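D-isomer specific 2-hydroxyacid dehydrogenase NAD-binding (Xanthobacter autotrophicus, PDB 4XA8) binds NADPH and probably catalyses the nicotinamide-dependent interconversion of D-2-hydroxyacids and 2-oxoacids. Local coordinates at residues A[55-58]-A[64-67]; A[243-248]-A[269-274]; A[15-20]-A[285-290]. All blocks are in the same frame, centred on the assembly; numbering follows the deposited sequence.

Interaction 1: residues A[55-58]-A[64-67]; sequences ALVW and FFAR
This is a wholly apolar contact in which A55 and V57, on strand 52-57, meet the phenyl rings of F64 and F65 in the loop that follows. The evidence is three carbon-carbon approaches and no hydrogen bond, over a buried area of 134 Å² summed across both sides. V57 divides its two methyls between the rings. With its CG1 anti to the carbonyl carbon (chi1 -58°), V57 sends that methyl obliquely to F64 CE2, 3.9 Å away, while V57 CG2 approaches F65 CZ at 4.0 Å, near the plane of that ring. A55 CB comes to the same rim, 4.0 Å from F65 CE1, and the strand therefore meets F65 along its edge. One face of F65 carries its neighbour instead: F64 CD2 stands 4.1 Å above the F65 ring plane, offset toward the rim. R67 N donates to F64 O at 3.1 Å, in a short 3-10 segment 65-67. Beyond the pair, F64 also reaches V11 and meets F68 edge-to-face, and F65 lies on V74. A55 and V57 bond through their backbones to strand 73-76, and L56 to strand 9-13. The contact thus packs the loop after the middle strand of a five-stranded parallel sheet, order 2-1-3-4-5, back against that strand, as in the flavodoxin-like substrate domain of D-2-hydroxyacid dehydrogenases.

Interaction 2: residues A[243-248]-A[269-274]; sequences ALIAAL and GSPLWA
I245 CG1 and L272 CG both lie anti to the carbonyl carbon of their own residue (chi1 -73° and -60°), and these torsions aim the two side chains at each other between helix 241-250 and the loop 269-274. I245 CG1 lies 3.8 Å from L272 CD2, the two side chains meeting obliquely. The extended end of I245 turns to the proline: I245 CD1 is 3.7 Å from P271 CG, and I245 CG2 is 4.0 Å from the same atom, so both branch ends lean on one ring carbon from the same side. L248 CD1 comes to the same L272 CD2, 4.1 Å away, at about a right angle to the I245 approach. An alanine in place of I245 would lose the CD1, CG1 and CG2 contacts and would probably open a gap beside P271, leaving L272 CD2 with L248 alone on the helix. Within the loop, S270 to W273 is a type I turn, and S270 OG accepts from L272 N at 3.2 Å (154°) in an ST turn. L248 also packs on I253 and V278, and L272 on L258; W273 O bonds to Q129 of the second subunit. Strand 228-232, helix 241-250 and the parallel strand 253-258 form a beta-alpha-beta crossover, as in Rossmann-type cofactor domains.

Interaction 3: residues A[15-20]-A[285-290]; sequences AVDIGQ and ASIAIP
D17 reaches I287 directly and the backbone of A288 through two waters. Its CB is 3.8 Å from the oxygen of water 1. CG stands anti to the carbonyl carbon (chi1 -60°), and this torsion carries the carboxylate toward segment 285-290; the oxygen of water 2 lies 3.5 Å from CG, unbonded. At the tip, OD1 accepts from water 1 at 2.8 Å and from water 2 at 2.6 Å, and the two water oxygens subtend about 99° at OD1. Water 1 goes on to donate to A288 O at 2.8 Å, whereas water 2 accepts from A288 N at 3.1 Å; both polar backbone atoms of A288 are thus tied to one carboxylate oxygen. Such a junction is consistent with the two-domain D-2-hydroxyacid dehydrogenase fold, in which the chain returns from the cofactor domain to the substrate domain through a C-terminal helix, here 290-306. A285 and S286, earlier in the segment, bind NADPH in a structure of this protein, but no cofactor is bound to this chain. OD1 also has an apolar neighbour, I287 CD1 at 4.1 Å; the same methyl lies 4.2 Å from V16 O. OD2 points elsewhere, bonded to S14 OG, and I287 packs on P139 of the second subunit.

In the fold
Interaction 3 encloses the other two along the chain, and interaction 1 closes before interaction 2 opens. Interactions 1 and 3 lie 16 Å apart between centres and touch, W58 CD1 being 3.5 Å from V16 CG2, beside the five-stranded parallel sheet. Interaction 2 stands apart on the seven-stranded sheet, its centre 32 Å from interaction 1 and 25 Å from interaction 3, with nearest atoms about 15 Å and 10 Å away. Each sheet therefore has its own apolar contact, while interaction 3 joins the two regions by two bridging waters and a few van der Waals contacts. Interactions 2 and 3 both meet the second subunit, which thus borders the junction and the cofactor domain.

Interaction 1: residues A[55-58]-A[64-67]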
loop_
_atom_site.group_PDB
_atom_site.type_symbol
_atom_site.label_atom_id
_atom_site.label_comp_id
_atom_site.label_asym_id
_atom_site.label_seq_id
_atom_site.Cartn_x
_atom_site.Cartn_y
_atom_site.Cartn_z
ATOM N N ALA A 55 -26.813 -3.555 -24.337
ATOM C CA ALA A 55 -26.550 -2.494 -23.359
ATOM C C ALA A 55 -25.470 -2.913 -22.357
ATOM O O ALA A 55 -25.592 -3.944 -21.696
ATOM C CB ALA A 55 -27.848 -2.122 -22.640
ATOM N N LEU A 56 -24.409 -2.109 -22.283
ATOM C CA LEU A 56 -23.339 -2.275 -21.310
ATOM C C LEU A 56 -23.460 -1.135 -20.320
ATOM O O LEU A 56 -23.277 0.021 -20.683
ATOM C CB LEU A 56 -21.985 -2.231 -22.028
ATOM C CG LEU A 56 -20.719 -2.245 -21.165
ATOM C CD1 LEU A 56 -20.676 -3.549 -20.409
ATOM C CD2 LEU A 56 -19.506 -2.070 -22.076
ATOM N N VAL A 57 -23.814 -1.447 -19.081
ATOM C CA VAL A 57 -24.259 -0.410 -18.159
ATOM C C VAL A 57 -23.794 -0.568 -16.715
ATOM O O VAL A 57 -23.547 -1.691 -16.227
ATOM C CB VAL A 57 -25.808 -0.326 -18.108
ATOM C CG1 VAL A 57 -26.420 -0.060 -19.463
ATOM C CG2 VAL A 57 -26.382 -1.596 -17.507
ATOM N N TRP A 58 -23.718 0.573 -16.019
ATOM C CA TRP A 58 -23.670 0.595 -14.558
ATOM C C TRP A 58 -24.723 1.583 -13.990
ATOM O O TRP A 58 -24.713 2.779 -14.295
ATOM C CB TRP A 58 -22.273 0.935 -14.054
ATOM C CG TRP A 58 -22.144 0.880 -12.566
ATOM C CD1 TRP A 58 -22.247 1.936 -11.698
ATOM C CD2 TRP A 58 -21.937 -0.284 -11.754
ATOM N NE1 TRP A 58 -22.063 1.507 -10.407
ATOM C CE2 TRP A 58 -21.890 0.148 -10.407
ATOM C CE3 TRP A 58 -21.795 -1.652 -12.031
ATOM C CZ2 TRP A 58 -21.687 -0.739 -9.337
ATOM C CZ3 TRP A 58 -21.594 -2.536 -10.966
ATOM C CH2 TRP A 58 -21.542 -2.073 -9.637
ATOM N N PHE A 64 -34.217 3.881 -18.286
ATOM C CA PHE A 64 -33.251 3.855 -19.387
ATOM C C PHE A 64 -33.535 2.734 -20.407
ATOM O O PHE A 64 -33.511 2.954 -21.633
ATOM C CB PHE A 64 -31.842 3.717 -18.822
ATOM C CG PHE A 64 -30.761 3.643 -19.857
ATOM C CD1 PHE A 64 -30.328 4.783 -20.531
ATOM C CD2 PHE A 64 -30.134 2.436 -20.127
ATOM C CE1 PHE A 64 -29.284 4.698 -21.452
ATOM C CE2 PHE A 64 -29.095 2.363 -21.043
ATOM C CZ PHE A 64 -28.664 3.496 -21.693
ATOM N N PHE A 65 -33.833 1.541 -19.928
ATOM C CA PHE A 65 -33.956 0.426 -20.864
ATOM C C PHE A 65 -35.200 0.530 -21.717
ATOM O O PHE A 65 -35.260 -0.122 -22.761
ATOM C CB PHE A 65 -33.978 -0.925 -20.148
ATOM C CG PHE A 65 -32.699 -1.258 -19.455
ATOM C CD1 PHE A 65 -31.540 -1.488 -20.187
ATOM C CD2 PHE A 65 -32.657 -1.363 -18.067
ATOM C CE1 PHE A 65 -30.353 -1.796 -19.554
ATOM C CE2 PHE A 65 -31.463 -1.669 -17.429
ATOM C CZ PHE A 65 -30.321 -1.893 -18.174
ATOM N N ALA A 66 -36.168 1.355 -21.305
ATOM C CA ALA A 66 -37.406 1.480 -22.060
ATOM C C ALA A 66 -37.159 2.201 -23.358
ATOM O O ALA A 66 -38.021 2.198 -24.238
ATOM C CB ALA A 66 -38.476 2.203 -21.269
ATOM N N ARG A 67 -36.016 2.837 -23.477
ATOM C CA ARG A 67 -35.644 3.501 -24.717
ATOM C C ARG A 67 -35.389 2.531 -25.870
ATOM O O ARG A 67 -35.318 2.959 -27.015
ATOM C CB ARG A 67 -34.336 4.291 -24.533
ATOM C CG ARG A 67 -34.379 5.543 -23.663
ATOM C CD ARG A 67 -32.914 5.920 -23.420
ATOM N NE ARG A 67 -32.693 7.162 -22.682
ATOM C CZ ARG A 67 -32.639 8.375 -23.224
ATOM N NH1 ARG A 67 -32.826 8.548 -24.522
ATOM N NH2 ARG A 67 -32.431 9.433 -22.447
#

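Interaction 2: residues A[243-248]-A[269-274]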
loop_
_atom_site.group_PDB
_atom_site.type_symbol
_atom_site.label_atom_id
_atom_site.label_comp_id
_atom_site.label_asym_id
_atom_site.label_seq_id
_atom_site.Cartn_x
_atom_site.Cartn_y
_atom_site.Cartn_z
ATOM N N ALA A 243 -24.148 6.670 9.777
ATOM C CA ALA A 243 -23.551 6.172 11.023
ATOM C C ALA A 243 -22.017 6.182 10.973
ATOM O O ALA A 243 -21.359 6.451 11.969
ATOM C CB ALA A 243 -24.056 4.763 11.337
ATOM N N LEU A 244 -21.466 5.851 9.815
ATOM C CA LEU A 244 -20.015 5.928 9.591
ATOM C C LEU A 244 -19.481 7.357 9.797
ATOM O O LEU A 244 -18.495 7.587 10.491
ATOM C CB LEU A 244 -19.657 5.395 8.184
ATOM C CG LEU A 244 -18.159 5.498 7.822
ATOM C CD1 LEU A 244 -17.287 4.651 8.720
ATOM C CD2 LEU A 244 -17.901 5.105 6.363
ATOM N N ILE A 245 -20.138 8.327 9.210
ATOM C CA ILE A 245 -19.713 9.704 9.378
ATOM C C ILE A 245 -19.768 10.109 10.824
ATOM O O ILE A 245 -18.855 10.773 11.304
ATOM C CB ILE A 245 -20.548 10.651 8.497
ATOM C CG1 ILE A 245 -20.112 10.465 7.033
ATOM C CG2 ILE A 245 -20.366 12.107 8.904
ATOM C CD1 ILE A 245 -21.173 10.881 6.044
ATOM N N ALA A 246 -20.809 9.663 11.529
ATOM C CA ALA A 246 -20.956 9.971 12.942
ATOM C C ALA A 246 -19.816 9.377 13.773
ATOM O O ALA A 246 -19.211 10.069 14.599
ATOM C CB ALA A 246 -22.319 9.510 13.467
ATOM N N ALA A 247 -19.467 8.135 13.501
ATOM C CA ALA A 247 -18.337 7.487 14.203
ATOM C C ALA A 247 -16.978 8.150 13.923
ATOM O O ALA A 247 -16.117 8.221 14.796
ATOM C CB ALA A 247 -18.302 6.007 13.865
ATOM N N LEU A 248 -16.804 8.645 12.707
ATOM C CA LEU A 248 -15.616 9.371 12.343
ATOM C C LEU A 248 -15.564 10.710 13.075
ATOM O O LEU A 248 -14.505 11.118 13.543
ATOM C CB LEU A 248 -15.576 9.588 10.823
ATOM C CG LEU A 248 -15.131 8.368 10.005
ATOM C CD1 LEU A 248 -15.405 8.501 8.514
ATOM C CD2 LEU A 248 -13.651 8.133 10.226
ATOM N N GLY A 269 -21.116 17.811 -1.783
ATOM C CA GLY A 269 -21.335 18.207 -0.402
ATOM C C GLY A 269 -21.084 17.163 0.677
ATOM O O GLY A 269 -21.261 17.451 1.853
ATOM N N SER A 270 -20.687 15.933 0.322
ATOM C CA SER A 270 -20.386 14.979 1.345
ATOM C C SER A 270 -19.312 15.497 2.302
ATOM O O SER A 270 -18.281 16.003 1.869
ATOM C CB SER A 270 -19.892 13.667 0.715
ATOM O OG SER A 270 -19.454 12.751 1.718
ATOM N N PRO A 271 -19.492 15.280 3.609
ATOM C CA PRO A 271 -18.452 15.651 4.587
ATOM C C PRO A 271 -17.174 14.799 4.507
ATOM O O PRO A 271 -16.128 15.187 5.014
ATOM C CB PRO A 271 -19.159 15.463 5.928
ATOM C CG PRO A 271 -20.216 14.447 5.660
ATOM C CD PRO A 271 -20.633 14.601 4.236
ATOM N N LEU A 272 -17.249 13.673 3.826
ATOM C CA LEU A 272 -16.090 12.802 3.653
ATOM C C LEU A 272 -14.941 13.418 2.848
ATOM O O LEU A 272 -13.752 13.191 3.164
ATOM C CB LEU A 272 -16.526 11.482 3.029
ATOM C CG LEU A 272 -17.532 10.658 3.781
ATOM C CD1 LEU A 272 -18.090 9.542 2.915
ATOM C CD2 LEU A 272 -16.956 10.050 5.032
ATOM N N TRP A 273 -15.254 14.251 1.870
ATOM C CA TRP A 273 -14.183 14.830 1.041
ATOM C C TRP A 273 -13.153 15.619 1.870
ATOM O O TRP A 273 -11.941 15.482 1.659
ATOM C CB TRP A 273 -14.714 15.769 -0.041
ATOM C CG TRP A 273 -15.528 15.187 -1.146
ATOM C CD1 TRP A 273 -16.869 15.326 -1.318
ATOM C CD2 TRP A 273 -15.059 14.418 -2.267
ATOM N NE1 TRP A 273 -17.270 14.680 -2.467
ATOM C CE2 TRP A 273 -16.173 14.120 -3.065
ATOM C CE3 TRP A 273 -13.790 13.963 -2.682
ATOM C CZ2 TRP A 273 -16.060 13.402 -4.258
ATOM C CZ3 TRP A 273 -13.690 13.222 -3.835
ATOM C CH2 TRP A 273 -14.816 12.958 -4.617
ATOM N N ALA A 274 -13.631 16.465 2.788
ATOM C CA ALA A 274 -12.732 17.352 3.512
ATOM C C ALA A 274 -12.153 16.741 4.760
ATOM O O ALA A 274 -11.394 17.391 5.436
ATOM C CB ALA A 274 -13.431 18.664 3.873
#

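Interaction 3: residues A[15-20]-A[285-290]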
loop_
_atom_site.group_PDB
_atom_site.type_symbol
_atom_site.label_atom_id
_atom_site.label_comp_id
_atom_site.label_asym_id
_atom_site.label_seq_id
_atom_site.Cartn_x
_atom_site.Cartn_y
_atom_site.Cartn_z
ATOM N N ALA A 15 -21.842 6.336 -14.988
ATOM C CA ALA A 15 -21.317 7.595 -14.390
ATOM C C ALA A 15 -19.946 7.393 -13.742
ATOM O O ALA A 15 -19.317 8.377 -13.309
ATOM C CB ALA A 15 -22.301 8.128 -13.360
ATOM N N VAL A 16 -19.482 6.141 -13.670
ATOM C CA VAL A 16 -18.240 5.811 -12.942
ATOM C C VAL A 16 -17.185 5.130 -13.843
ATOM O O VAL A 16 -16.202 4.613 -13.350
ATOM C CB VAL A 16 -18.520 5.014 -11.629
ATOM C CG1 VAL A 16 -19.393 5.810 -10.686
ATOM C CG2 VAL A 16 -19.201 3.683 -11.911
ATOM N N ASP A 17 -17.390 5.146 -15.157
ATOM C CA ASP A 17 -16.506 4.484 -16.130
ATOM C C ASP A 17 -16.415 5.380 -17.356
ATOM O O ASP A 17 -17.336 6.123 -17.649
ATOM C CB ASP A 17 -17.031 3.111 -16.564
ATOM C CG ASP A 17 -17.190 2.111 -15.412
ATOM O OD1 ASP A 17 -16.210 1.371 -15.145
ATOM O OD2 ASP A 17 -18.316 2.009 -14.850
ATOM N N ILE A 18 -15.292 5.333 -18.053
ATOM C CA ILE A 18 -15.051 6.223 -19.187
ATOM C C ILE A 18 -15.529 5.564 -20.484
ATOM O O ILE A 18 -14.855 4.654 -21.027
ATOM C CB ILE A 18 -13.559 6.561 -19.349
ATOM C CG1 ILE A 18 -12.998 7.212 -18.065
ATOM C CG2 ILE A 18 -13.378 7.494 -20.551
ATOM C CD1 ILE A 18 -11.497 7.002 -17.843
ATOM N N GLY A 19 -16.634 6.079 -21.012
ATOM C CA GLY A 19 -17.264 5.520 -22.248
ATOM C C GLY A 19 -16.319 5.338 -23.414
ATOM O O GLY A 19 -16.267 4.271 -24.033
ATOM N N GLN A 20 -15.526 6.358 -23.701
ATOM C CA GLN A 20 -14.595 6.316 -24.840
ATOM C C GLN A 20 -13.570 5.170 -24.823
ATOM O O GLN A 20 -13.265 4.595 -25.856
ATOM C CB GLN A 20 -13.875 7.666 -24.998
ATOM C CG GLN A 20 -14.543 8.597 -26.006
ATOM C CD GLN A 20 -14.545 8.032 -27.443
ATOM O OE1 GLN A 20 -13.567 7.425 -27.898
ATOM N NE2 GLN A 20 -15.654 8.218 -28.148
ATOM N N ALA A 285 -10.982 -0.410 -6.486
ATOM C CA ALA A 285 -10.630 -1.776 -6.059
ATOM C C ALA A 285 -11.116 -2.801 -7.078
ATOM O O ALA A 285 -10.487 -3.817 -7.298
ATOM C CB ALA A 285 -11.264 -2.075 -4.718
ATOM N N SER A 286 -12.264 -2.518 -7.667
ATOM C CA SER A 286 -13.049 -3.466 -8.441
ATOM C C SER A 286 -13.315 -2.952 -9.872
ATOM O O SER A 286 -14.296 -3.370 -10.515
ATOM C CB SER A 286 -14.398 -3.647 -7.709
ATOM O OG SER A 286 -14.935 -2.354 -7.360
ATOM N N ILE A 287 -12.431 -2.109 -10.394
ATOM C CA ILE A 287 -12.623 -1.482 -11.722
ATOM C C ILE A 287 -12.551 -2.471 -12.911
ATOM O O ILE A 287 -11.665 -3.305 -13.012
ATOM C CB ILE A 287 -11.691 -0.241 -11.904
ATOM C CG1 ILE A 287 -12.224 0.701 -13.003
ATOM C CG2 ILE A 287 -10.271 -0.649 -12.197
ATOM C CD1 ILE A 287 -13.136 1.808 -12.483
ATOM N N ALA A 288 -13.545 -2.423 -13.802
ATOM C CA ALA A 288 -13.477 -3.189 -15.043
ATOM C C ALA A 288 -12.499 -2.616 -16.092
ATOM O O ALA A 288 -12.428 -1.386 -16.346
ATOM C CB ALA A 288 -14.868 -3.349 -15.638
ATOM N N ILE A 289 -11.758 -3.519 -16.712
ATOM C CA ILE A 289 -10.668 -3.166 -17.630
ATOM C C ILE A 289 -11.120 -3.405 -19.049
ATOM O O ILE A 289 -11.375 -4.548 -19.436
ATOM C CB ILE A 289 -9.407 -4.038 -17.449
ATOM C CG1 ILE A 289 -8.917 -4.071 -15.998
ATOM C CG2 ILE A 289 -8.281 -3.548 -18.380
ATOM C CD1 ILE A 289 -8.457 -2.749 -15.488
ATOM N N PRO A 290 -11.242 -2.346 -19.831
ATOM C CA PRO A 290 -11.842 -2.502 -21.183
ATOM C C PRO A 290 -11.133 -3.524 -22.090
ATOM O O PRO A 290 -11.781 -4.344 -22.710
ATOM C CB PRO A 290 -11.713 -1.096 -21.764
ATOM C CG PRO A 290 -11.881 -0.225 -20.571
ATOM C CD PRO A 290 -11.207 -0.932 -19.411
HETATM O O HOH W 1 -13.944 0.932 -16.642
HETATM O O HOH W 2 -16.043 -0.686 -13.557
#